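Local structure of KLLA0C04147p (Kluyveromyces lactis, 5H2D) at residues W161-E166 against G184-T189; L200-K205 against K227-N232; Y138-E143 against S152-E157. The protein binds ergosterol in its OSBP-related domain, the part of the longer protein described here, and probably transfers sterols between membranes. One frame throughout, in Å; residues are numbered along the deposited sequence.

Interaction 1 of 3, residues W161-E166 against G184-T189; sequences WDFFGE and GLWYLT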
loop_
_atom_site.group_PDB
_atom_site.type_symbol
_atom_site.label_atom_id
_atom_site.label_comp_id
_atom_site.label_asym_id
_atom_site.label_seq_id
_atom_site.Cartn_x
_atom_site.Cartn_y
_atom_site.Cartn_z
ATOM N N TRP A 161 15.498 2.359 5.442
ATOM C CA TRP A 161 14.835 2.333 4.143
ATOM C C TRP A 161 13.756 3.409 4.098
ATOM O O TRP A 161 13.182 3.773 5.127
ATOM C CB TRP A 161 14.206 0.960 3.843
ATOM C CG TRP A 161 13.286 0.456 4.934
ATOM C CD1 TRP A 161 13.619 -0.368 5.970
ATOM C CD2 TRP A 161 11.885 0.740 5.088
ATOM N NE1 TRP A 161 12.523 -0.613 6.763
ATOM C CE2 TRP A 161 11.445 0.059 6.244
ATOM C CE3 TRP A 161 10.967 1.502 4.362
ATOM C CZ2 TRP A 161 10.121 0.121 6.691
ATOM C CZ3 TRP A 161 9.650 1.561 4.808
ATOM C CH2 TRP A 161 9.244 0.882 5.965
ATOM N N ASP A 162 13.509 3.917 2.895
ATOM C CA ASP A 162 12.368 4.773 2.607
ATOM C C ASP A 162 11.523 4.103 1.534
ATOM O O ASP A 162 11.995 3.233 0.796
ATOM C CB ASP A 162 12.800 6.160 2.117
ATOM C CG ASP A 162 13.761 6.842 3.062
ATOM O OD1 ASP A 162 13.561 6.759 4.293
ATOM O OD2 ASP A 162 14.736 7.439 2.550
ATOM N N PHE A 163 10.262 4.520 1.436
ATOM C CA PHE A 163 9.346 3.946 0.452
ATOM C C PHE A 163 8.303 4.999 0.120
ATOM O O PHE A 163 7.552 5.420 1.003
ATOM C CB PHE A 163 8.675 2.675 0.985
ATOM C CG PHE A 163 7.769 1.985 -0.010
ATOM C CD1 PHE A 163 8.195 1.719 -1.310
ATOM C CD2 PHE A 163 6.516 1.531 0.381
ATOM C CE1 PHE A 163 7.360 1.049 -2.217
ATOM C CE2 PHE A 163 5.696 0.861 -0.516
ATOM C CZ PHE A 163 6.115 0.627 -1.813
ATOM N N PHE A 164 8.223 5.402 -1.144
ATOM C CA PHE A 164 7.234 6.405 -1.515
ATOM C C PHE A 164 6.777 6.167 -2.943
ATOM O O PHE A 164 7.455 5.509 -3.739
ATOM C CB PHE A 164 7.773 7.839 -1.340
ATOM C CG PHE A 164 8.934 8.199 -2.252
ATOM C CD1 PHE A 164 8.703 8.705 -3.525
ATOM C CD2 PHE A 164 10.246 8.099 -1.801
ATOM C CE1 PHE A 164 9.777 9.071 -4.355
ATOM C CE2 PHE A 164 11.318 8.469 -2.632
ATOM C CZ PHE A 164 11.070 8.951 -3.892
ATOM N N GLY A 165 5.599 6.685 -3.259
ATOM C CA GLY A 165 5.140 6.570 -4.631
ATOM C C GLY A 165 3.755 7.140 -4.796
ATOM O O GLY A 165 3.187 7.749 -3.882
ATOM N N GLU A 166 3.234 6.967 -6.009
ATOM C CA GLU A 166 1.949 7.515 -6.410
ATOM C C GLU A 166 0.963 6.373 -6.587
ATOM O O GLU A 166 1.230 5.437 -7.343
ATOM C CB GLU A 166 2.080 8.291 -7.725
ATOM C CG GLU A 166 0.775 8.863 -8.259
ATOM C CD GLU A 166 0.944 9.514 -9.628
ATOM O OE1 GLU A 166 0.650 10.716 -9.763
ATOM O OE2 GLU A 166 1.374 8.823 -10.570
ATOM N N GLY A 184 1.083 4.434 -11.101
ATOM C CA GLY A 184 2.159 5.209 -10.529
ATOM C C GLY A 184 3.443 4.406 -10.311
ATOM O O GLY A 184 3.445 3.187 -10.162
ATOM N N LEU A 185 4.567 5.123 -10.268
ATOM C CA LEU A 185 5.859 4.519 -9.987
ATOM C C LEU A 185 6.141 4.530 -8.486
ATOM O O LEU A 185 5.814 5.494 -7.783
ATOM C CB LEU A 185 6.966 5.268 -10.731
ATOM C CG LEU A 185 8.364 4.664 -10.774
ATOM C CD1 LEU A 185 8.346 3.300 -11.455
ATOM C CD2 LEU A 185 9.306 5.624 -11.498
ATOM N N TRP A 186 6.745 3.452 -8.004
ATOM C CA TRP A 186 7.091 3.293 -6.596
ATOM C C TRP A 186 8.605 3.300 -6.412
ATOM O O TRP A 186 9.346 2.748 -7.233
ATOM C CB TRP A 186 6.464 2.004 -6.054
ATOM C CG TRP A 186 4.984 2.177 -6.098
ATOM C CD1 TRP A 186 4.159 1.883 -7.143
ATOM C CD2 TRP A 186 4.167 2.797 -5.099
ATOM N NE1 TRP A 186 2.873 2.238 -6.839
ATOM C CE2 TRP A 186 2.851 2.805 -5.588
ATOM C CE3 TRP A 186 4.419 3.309 -3.822
ATOM C CZ2 TRP A 186 1.788 3.321 -4.854
ATOM C CZ3 TRP A 186 3.359 3.828 -3.094
ATOM C CH2 TRP A 186 2.058 3.818 -3.607
ATOM N N TYR A 187 9.055 3.943 -5.337
ATOM C CA TYR A 187 10.467 4.215 -5.086
ATOM C C TYR A 187 10.835 3.630 -3.740
ATOM O O TYR A 187 10.273 4.035 -2.715
ATOM C CB TYR A 187 10.740 5.719 -5.059
ATOM C CG TYR A 187 10.561 6.477 -6.351
ATOM C CD1 TYR A 187 9.290 6.745 -6.861
ATOM C CD2 TYR A 187 11.664 6.980 -7.041
ATOM C CE1 TYR A 187 9.124 7.462 -8.040
ATOM C CE2 TYR A 187 11.507 7.698 -8.225
ATOM C CZ TYR A 187 10.237 7.944 -8.717
ATOM O OH TYR A 187 10.074 8.667 -9.884
ATOM N N LEU A 188 11.810 2.729 -3.717
ATOM C CA LEU A 188 12.205 2.073 -2.481
ATOM C C LEU A 188 13.703 2.277 -2.306
ATOM O O LEU A 188 14.490 1.848 -3.156
ATOM C CB LEU A 188 11.823 0.591 -2.508
ATOM C CG LEU A 188 11.658 -0.077 -1.142
ATOM C CD1 LEU A 188 10.752 -1.297 -1.242
ATOM C CD2 LEU A 188 13.019 -0.474 -0.582
ATOM N N THR A 189 14.078 2.991 -1.247
ATOM C CA THR A 189 15.465 3.342 -0.972
ATOM C C THR A 189 15.971 2.474 0.168
ATOM O O THR A 189 15.321 2.379 1.212
ATOM C CB THR A 189 15.594 4.821 -0.599
ATOM O OG1 THR A 189 15.145 5.637 -1.683
ATOM C CG2 THR A 189 17.052 5.166 -0.278
HETATM O O HOH W 1 14.880 8.226 0.114
HETATM O O HOH W 2 -0.150 3.453 -8.597
HETATM O O HOH W 3 4.209 8.111 -10.688
#
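F164 and Y187 form a hydrogen-bonded antiparallel pair and send their rings to the same side of the sheet, with planes 10° apart. F164 N donates to Y187 O at 2.9 Å. The rings are slid along each other and barely overlap. F164 CE1 lies 3.4 Å from Y187 CG, near the rim of the tyrosine face. Y187 CB in turn sits over the F164 face, 3.6 Å from its centroid, a CH-pi contact. The F164 torsion helps: CG stands between the backbone N and the carbonyl carbon (chi1 65°), which swings the ring back across the partner strand. On the other face of the sheet, G165 CA packs over the six-membered ring of W186, 3.4 Å from CE3. With no side chain on G165, the indole lies close against the backbone. The F163 ring meets the same indole obliquely, planes 33° apart, with CZ 3.8 Å from W186 CE3. W186 also makes a cation-pi contact with K205, and the W186 side chain is about 6 Å from the bound ergosterol, nearest atoms. Y187 OH is hydrogen-bonded to T408 OG1. Backbone bonds set the pairing, and ring and CH-pi contacts pack both faces; the charged D162 looks to water and R191.

Interaction 2 of 3, residues L200-K205 against K227-N232; sequences LYTYKK and KIVNHN. With ERG (ergosterol), chain B.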
loop_
_atom_site.group_PDB
_atom_site.type_symbol
_atom_site.label_atom_id
_atom_site.label_comp_id
_atom_site.label_asym_id
_atom_site.label_seq_id
_atom_site.Cartn_x
_atom_site.Cartn_y
_atom_site.Cartn_z
ATOM N N LEU A 200 18.592 3.083 -4.780
ATOM C CA LEU A 200 17.195 3.295 -5.152
ATOM C C LEU A 200 16.691 2.157 -6.024
ATOM O O LEU A 200 17.263 1.884 -7.083
ATOM C CB LEU A 200 17.024 4.611 -5.908
ATOM C CG LEU A 200 15.635 4.857 -6.503
ATOM C CD1 LEU A 200 14.609 5.010 -5.381
ATOM C CD2 LEU A 200 15.635 6.082 -7.411
ATOM N N TYR A 201 15.587 1.535 -5.607
ATOM C CA TYR A 201 14.847 0.583 -6.422
ATOM C C TYR A 201 13.554 1.238 -6.894
ATOM O O TYR A 201 12.926 1.983 -6.139
ATOM C CB TYR A 201 14.512 -0.677 -5.621
ATOM C CG TYR A 201 15.697 -1.422 -5.037
ATOM C CD1 TYR A 201 16.275 -1.036 -3.826
ATOM C CD2 TYR A 201 16.209 -2.537 -5.680
ATOM C CE1 TYR A 201 17.346 -1.739 -3.294
ATOM C CE2 TYR A 201 17.280 -3.235 -5.163
ATOM C CZ TYR A 201 17.842 -2.838 -3.971
ATOM O OH TYR A 201 18.912 -3.551 -3.455
ATOM N N THR A 202 13.151 0.978 -8.137
ATOM C CA THR A 202 11.840 1.430 -8.603
ATOM C C THR A 202 11.100 0.301 -9.311
ATOM O O THR A 202 11.715 -0.611 -9.878
ATOM C CB THR A 202 11.932 2.644 -9.550
ATOM O OG1 THR A 202 12.727 2.306 -10.695
ATOM C CG2 THR A 202 12.547 3.850 -8.851
ATOM N N TYR A 203 9.767 0.373 -9.277
ATOM C CA TYR A 203 8.904 -0.628 -9.903
ATOM C C TYR A 203 7.477 -0.103 -9.933
ATOM O O TYR A 203 7.147 0.896 -9.287
ATOM C CB TYR A 203 8.959 -1.961 -9.159
ATOM C CG TYR A 203 8.272 -1.927 -7.821
ATOM C CD1 TYR A 203 8.881 -1.349 -6.716
ATOM C CD2 TYR A 203 7.002 -2.473 -7.674
ATOM C CE1 TYR A 203 8.227 -1.322 -5.477
ATOM C CE2 TYR A 203 6.355 -2.452 -6.471
ATOM C CZ TYR A 203 6.958 -1.879 -5.384
ATOM O OH TYR A 203 6.268 -1.892 -4.192
ATOM N N LYS A 204 6.626 -0.790 -10.706
ATOM C CA LYS A 204 5.184 -0.584 -10.685
ATOM C C LYS A 204 4.481 -1.845 -10.203
ATOM O O LYS A 204 4.934 -2.967 -10.447
ATOM C CB LYS A 204 4.643 -0.193 -12.065
ATOM C CG LYS A 204 5.181 1.132 -12.543
ATOM C CD LYS A 204 4.515 1.582 -13.815
ATOM C CE LYS A 204 4.877 3.025 -14.107
ATOM N NZ LYS A 204 4.053 3.584 -15.222
ATOM N N LYS A 205 3.354 -1.653 -9.531
ATOM C CA LYS A 205 2.618 -2.740 -8.917
ATOM C C LYS A 205 1.842 -3.544 -9.955
ATOM O O LYS A 205 1.505 -3.038 -11.029
ATOM C CB LYS A 205 1.660 -2.177 -7.866
ATOM C CG LYS A 205 2.380 -1.564 -6.662
ATOM C CD LYS A 205 1.387 -0.863 -5.737
ATOM C CE LYS A 205 2.074 -0.371 -4.470
ATOM N NZ LYS A 205 1.125 0.384 -3.595
ATOM N N LYS A 227 8.745 -5.425 -12.909
ATOM C CA LYS A 227 10.193 -5.330 -13.031
ATOM C C LYS A 227 10.718 -4.330 -12.013
ATOM O O LYS A 227 10.252 -3.189 -11.962
ATOM C CB LYS A 227 10.614 -4.918 -14.447
ATOM C CG LYS A 227 12.115 -4.778 -14.609
ATOM C CD LYS A 227 12.519 -4.588 -16.064
ATOM C CE LYS A 227 14.023 -4.369 -16.178
ATOM N NZ LYS A 227 14.465 -4.278 -17.609
ATOM N N ILE A 228 11.668 -4.771 -11.194
ATOM C CA ILE A 228 12.318 -3.921 -10.206
ATOM C C ILE A 228 13.750 -3.698 -10.662
ATOM O O ILE A 228 14.459 -4.659 -10.990
ATOM C CB ILE A 228 12.289 -4.559 -8.809
ATOM C CG1 ILE A 228 10.860 -4.951 -8.431
ATOM C CG2 ILE A 228 12.926 -3.631 -7.789
ATOM C CD1 ILE A 228 10.823 -5.765 -7.178
ATOM N N VAL A 229 14.182 -2.442 -10.671
ATOM C CA VAL A 229 15.546 -2.117 -11.072
ATOM C C VAL A 229 16.243 -1.388 -9.935
ATOM O O VAL A 229 15.663 -0.503 -9.291
ATOM C CB VAL A 229 15.575 -1.290 -12.375
ATOM C CG1 VAL A 229 14.997 -2.109 -13.515
ATOM C CG2 VAL A 229 14.802 -0.008 -12.231
ATOM N N ASN A 230 17.489 -1.780 -9.672
ATOM C CA ASN A 230 18.346 -1.056 -8.744
ATOM C C ASN A 230 19.132 -0.045 -9.563
ATOM O O ASN A 230 20.010 -0.425 -10.345
ATOM C CB ASN A 230 19.274 -2.005 -7.995
ATOM C CG ASN A 230 20.174 -1.282 -7.010
ATOM O OD1 ASN A 230 20.616 -0.157 -7.260
ATOM N ND2 ASN A 230 20.440 -1.916 -5.880
ATOM N N HIS A 231 18.809 1.238 -9.402
ATOM C CA HIS A 231 19.412 2.252 -10.257
ATOM C C HIS A 231 20.885 2.463 -9.962
ATOM O O HIS A 231 21.578 3.096 -10.766
ATOM C CB HIS A 231 18.662 3.571 -10.119
ATOM C CG HIS A 231 17.276 3.525 -10.677
ATOM N ND1 HIS A 231 16.971 3.935 -11.957
ATOM C CD2 HIS A 231 16.114 3.098 -10.130
ATOM C CE1 HIS A 231 15.677 3.773 -12.172
ATOM N NE2 HIS A 231 15.135 3.267 -11.078
ATOM N N ASN A 232 21.376 1.945 -8.846
ATOM C CA ASN A 232 22.758 2.166 -8.467
ATOM C C ASN A 232 23.691 1.042 -8.900
ATOM O O ASN A 232 24.863 1.318 -9.180
ATOM C CB ASN A 232 22.853 2.377 -6.951
ATOM C CG ASN A 232 22.184 3.672 -6.498
ATOM O OD1 ASN A 232 20.953 3.776 -6.445
ATOM N ND2 ASN A 232 22.996 4.665 -6.161
HETATM C C1 ERG B . -3.877 -3.529 -4.272
HETATM C C2 ERG B . -2.586 -3.204 -3.524
HETATM C C3 ERG B . -2.224 -1.779 -3.848
HETATM C C4 ERG B . -3.342 -0.833 -3.408
HETATM C C5 ERG B . -4.625 -1.222 -3.921
HETATM C C6 ERG B . -5.559 -0.237 -4.208
HETATM C C7 ERG B . -6.861 -0.527 -4.648
HETATM C C8 ERG B . -7.282 -1.851 -4.808
HETATM C C9 ERG B . -6.296 -2.879 -4.738
HETATM C C10 ERG B . -5.027 -2.583 -3.897
HETATM C C11 ERG B . -6.883 -4.324 -4.441
HETATM C C12 ERG B . -8.217 -4.589 -5.146
HETATM C C13 ERG B . -9.189 -3.448 -4.779
HETATM C C14 ERG B . -8.567 -2.174 -5.394
HETATM C C15 ERG B . -9.689 -1.170 -5.231
HETATM C C16 ERG B . -10.980 -1.995 -5.502
HETATM C C17 ERG B . -10.498 -3.470 -5.575
HETATM C C18 ERG B . -9.453 -3.348 -3.260
HETATM C C19 ERG B . -5.410 -2.803 -2.407
HETATM C C20 ERG B . -11.637 -4.399 -5.094
HETATM C C21 ERG B . -11.263 -5.875 -5.041
HETATM C C22 ERG B . -12.775 -4.213 -6.089
HETATM C C23 ERG B . -14.061 -3.579 -5.660
HETATM C C24 ERG B . -15.176 -3.372 -6.684
HETATM C C25 ERG B . -16.515 -3.728 -6.023
HETATM C C26 ERG B . -16.474 -5.206 -5.616
HETATM C C27 ERG B . -17.708 -3.541 -6.974
HETATM C C28 ERG B . -15.128 -1.912 -7.091
HETATM O O1 ERG B . -0.957 -1.410 -3.195
HETATM O O HOH W 4 20.246 -4.741 -6.107
HETATM O O HOH W 5 6.974 -3.028 -12.750
#
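Strand 199-203 leads into the ergosterol pocket: K205, just past the paired residues, donates from NZ to the sterol hydroxyl O1 at 2.8 Å. The two strands pair just before it, with T202 and V229 as the hydrogen-bonded antiparallel pair and Y201 and N230 as the non-hydrogen-bonded one. T202 N meets V229 O at 3.1 Å, and V229 N returns the bond to T202 O. T202 OG1 sits between its backbone N and carbonyl carbon (chi1 59°). This turns the hydroxyl to the H231 ring, where it meets NE2 at the edge at 2.6 Å. Either atom could be the donor. The imidazole crosses T202 at about a right angle and runs beside L200, with L200 CG 4.1 Å from H231 CD2.

These strands, 199-203 and 219-230, are neighbours in the antiparallel, incomplete beta-barrel of the OSBP-related domain. Helix 95-108 covers the face that carries Y201, and I228 also touches it.

The chain turns away beyond N230. Its OD1 accepts from N232 N at 2.7 Å, an Asx turn. That turn brings N232 OD1 to L200 N at 3.0 Å; the donor lies 37° out of the amide plane. N230 reaches over one face of the Y201 ring, and ND2 is 3.4 Å from Y201 CZ, with amide and ring planes 61° apart. A water bridges Y201 OH and N230 ND2, and E199 bonds both. Nearer the sterol, Y203 and I228 point the same way, with Y203 CB 3.6 Å from I228 CG1. K205 runs on as an extended chain to the hydroxyl. Its ammonium also forms a salt bridge with D79.

Interaction 3 of 3, residues Y138-E143 against S152-E157; sequences YRFFTE and SATWTE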
loop_
_atom_site.group_PDB
_atom_site.type_symbol
_atom_site.label_atom_id
_atom_site.label_comp_id
_atom_site.label_asym_id
_atom_site.label_seq_id
_atom_site.Cartn_x
_atom_site.Cartn_y
_atom_site.Cartn_z
ATOM N N TYR A 138 9.255 3.126 11.867
ATOM C CA TYR A 138 8.904 3.784 10.616
ATOM C C TYR A 138 7.705 4.711 10.790
ATOM O O TYR A 138 6.902 4.573 11.718
ATOM C CB TYR A 138 8.641 2.777 9.468
ATOM C CG TYR A 138 7.382 1.923 9.536
ATOM C CD1 TYR A 138 6.126 2.482 9.338
ATOM C CD2 TYR A 138 7.462 0.540 9.709
ATOM C CE1 TYR A 138 4.984 1.700 9.361
ATOM C CE2 TYR A 138 6.323 -0.254 9.724
ATOM C CZ TYR A 138 5.085 0.334 9.551
ATOM O OH TYR A 138 3.954 -0.455 9.562
ATOM N N ARG A 139 7.610 5.675 9.871
ATOM C CA ARG A 139 6.478 6.587 9.785
ATOM C C ARG A 139 5.983 6.583 8.349
ATOM O O ARG A 139 6.785 6.645 7.415
ATOM C CB ARG A 139 6.857 8.015 10.233
ATOM C CG ARG A 139 7.829 8.743 9.313
ATOM C CD ARG A 139 8.287 10.058 9.951
ATOM N NE ARG A 139 8.920 10.921 8.965
ATOM C CZ ARG A 139 9.496 12.082 9.241
ATOM N NH1 ARG A 139 9.552 12.517 10.498
ATOM N NH2 ARG A 139 10.026 12.805 8.268
ATOM N N PHE A 140 4.667 6.500 8.186
ATOM C CA PHE A 140 3.987 6.519 6.898
ATOM C C PHE A 140 3.074 7.733 6.839
ATOM O O PHE A 140 2.354 8.019 7.798
ATOM C CB PHE A 140 3.144 5.243 6.710
ATOM C CG PHE A 140 2.192 5.289 5.534
ATOM C CD1 PHE A 140 2.597 4.831 4.281
ATOM C CD2 PHE A 140 0.893 5.762 5.686
ATOM C CE1 PHE A 140 1.720 4.865 3.202
ATOM C CE2 PHE A 140 0.011 5.790 4.602
ATOM C CZ PHE A 140 0.433 5.333 3.371
ATOM N N PHE A 141 3.070 8.420 5.702
ATOM C CA PHE A 141 2.165 9.540 5.511
ATOM C C PHE A 141 1.662 9.544 4.078
ATOM O O PHE A 141 2.412 9.223 3.150
ATOM C CB PHE A 141 2.835 10.888 5.805
ATOM C CG PHE A 141 1.901 12.039 5.654
ATOM C CD1 PHE A 141 0.878 12.233 6.574
ATOM C CD2 PHE A 141 1.993 12.888 4.568
ATOM C CE1 PHE A 141 -0.018 13.283 6.427
ATOM C CE2 PHE A 141 1.098 13.942 4.413
ATOM C CZ PHE A 141 0.094 14.134 5.349
ATOM N N THR A 142 0.398 9.926 3.897
ATOM C CA THR A 142 -0.161 10.010 2.553
ATOM C C THR A 142 -1.192 11.132 2.504
ATOM O O THR A 142 -1.873 11.417 3.497
ATOM C CB THR A 142 -0.779 8.657 2.120
ATOM O OG1 THR A 142 -1.281 8.755 0.785
ATOM C CG2 THR A 142 -1.932 8.262 3.040
ATOM N N GLU A 143 -1.279 11.780 1.337
ATOM C CA GLU A 143 -2.264 12.823 1.067
ATOM C C GLU A 143 -2.982 12.492 -0.232
ATOM O O GLU A 143 -2.353 12.062 -1.203
ATOM C CB GLU A 143 -1.616 14.212 0.944
ATOM C CG GLU A 143 -2.596 15.330 0.586
ATOM C CD GLU A 143 -1.936 16.713 0.513
ATOM O OE1 GLU A 143 -2.667 17.708 0.362
ATOM O OE2 GLU A 143 -0.699 16.800 0.612
ATOM N N SER A 152 -3.340 9.307 -4.826
ATOM C CA SER A 152 -2.745 9.426 -3.500
ATOM C C SER A 152 -1.232 9.494 -3.656
ATOM O O SER A 152 -0.659 8.789 -4.490
ATOM C CB SER A 152 -3.115 8.221 -2.617
ATOM O OG SER A 152 -4.480 7.842 -2.782
ATOM N N ALA A 153 -0.580 10.353 -2.871
ATOM C CA ALA A 153 0.875 10.381 -2.792
ATOM C C ALA A 153 1.288 9.868 -1.423
ATOM O O ALA A 153 0.670 10.229 -0.422
ATOM C CB ALA A 153 1.415 11.799 -2.986
ATOM N N THR A 154 2.346 9.055 -1.365
ATOM C CA THR A 154 2.803 8.510 -0.090
ATOM C C THR A 154 4.250 8.890 0.196
ATOM O O THR A 154 5.011 9.270 -0.694
ATOM C CB THR A 154 2.716 6.981 -0.029
ATOM O OG1 THR A 154 3.810 6.421 -0.766
ATOM C CG2 THR A 154 1.381 6.467 -0.591
ATOM N N TRP A 155 4.630 8.735 1.460
ATOM C CA TRP A 155 6.017 8.974 1.869
ATOM C C TRP A 155 6.238 8.205 3.163
ATOM O O TRP A 155 5.669 8.574 4.198
ATOM C CB TRP A 155 6.262 10.467 2.068
ATOM C CG TRP A 155 7.691 10.932 1.894
ATOM C CD1 TRP A 155 8.602 11.176 2.883
ATOM C CD2 TRP A 155 8.326 11.283 0.663
ATOM N NE1 TRP A 155 9.778 11.637 2.340
ATOM C CE2 TRP A 155 9.636 11.709 0.977
ATOM C CE3 TRP A 155 7.919 11.272 -0.676
ATOM C CZ2 TRP A 155 10.543 12.113 -0.002
ATOM C CZ3 TRP A 155 8.813 11.678 -1.645
ATOM C CH2 TRP A 155 10.114 12.094 -1.304
ATOM N N THR A 156 7.047 7.146 3.102
ATOM C CA THR A 156 7.363 6.301 4.248
ATOM C C THR A 156 8.856 6.388 4.531
ATOM O O THR A 156 9.669 6.360 3.601
ATOM C CB THR A 156 6.987 4.834 4.001
ATOM O OG1 THR A 156 5.648 4.758 3.477
ATOM C CG2 THR A 156 7.026 4.052 5.296
ATOM N N GLU A 157 9.218 6.497 5.807
ATOM C CA GLU A 157 10.619 6.652 6.182
ATOM C C GLU A 157 10.955 5.802 7.396
ATOM O O GLU A 157 10.149 5.663 8.317
ATOM C CB GLU A 157 10.941 8.117 6.467
ATOM C CG GLU A 157 10.698 9.033 5.289
ATOM C CD GLU A 157 10.658 10.474 5.721
ATOM O OE1 GLU A 157 9.565 10.946 6.106
ATOM O OE2 GLU A 157 11.728 11.122 5.712
#
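Strands Y138-E143 and S152-E157 run antiparallel with axes 4.7 Å apart, in unbroken register from R139 opposite E157 to E143 opposite A153. R139 and E157 lie side by side and point the same way. Both R139 NE and R139 NH2 reach E157 OE1, each at 2.9 Å, from the same face of the carboxylate. The oxygen stays in the guanidinium plane, but the two flat groups are turned 65° apart, so this is a side-on grip on one oxygen and not a coplanar fork. R139 CG stands between the backbone N and the carbonyl carbon (chi1 68°), and from there the extended chain runs alongside E157. The charges are shared further: E157 OE2 pairs with K12, and R139 NH1 forms a salt bridge with E19 and a hydrogen bond with S21. This network probably keeps the buried carboxylate ionised.

With chi1 at -178°, the T142 hydroxyl is turned away from its own N and lies beside the carbonyl carbon. From there T142 OG1 donates to A153 O at 2.7 Å, from well above the carbonyl plane. The same oxygen also accepts from E143 N, so two donors hold it. T156 OG1 sits at the edge of the F140 ring, 3.2 Å from CD1. F140 CE1 also touches T154 CB at 4.0 Å.

F140, T142, T154 and T156 share one face of the hairpin, and helix 72-77 packs on it through F140, T142 and T154. The opposite face carries F141 and W155, which stack on Y419 and on F164 and F415 respectively; strand 400-404 also packs there. Strands 128-133 and 161-173 flank the hairpin at its two edges.

In the fold
Interaction 3 and interaction 1 are successive hairpins of one curved antiparallel array. They share a border where F163 O accepts T156 N and G165 O accepts T154 N. Interaction 2 continues it: strand 199-203 borders strand 178-190, with L188 O to Y201 N across the seam. Interactions 2 and 3 do not touch; their centres are 18 Å apart. All three are buried, but interaction 2 lies farther from the chain centre and includes the solvent-exposed K227. Aromatic rings dominate interaction 1. Interaction 3 adds a buried salt bridge, and interaction 2 adds polar side-chain bonds and an Asx turn to its strand pairing. W186 and K205 join interactions 1 and 2 near the sterol.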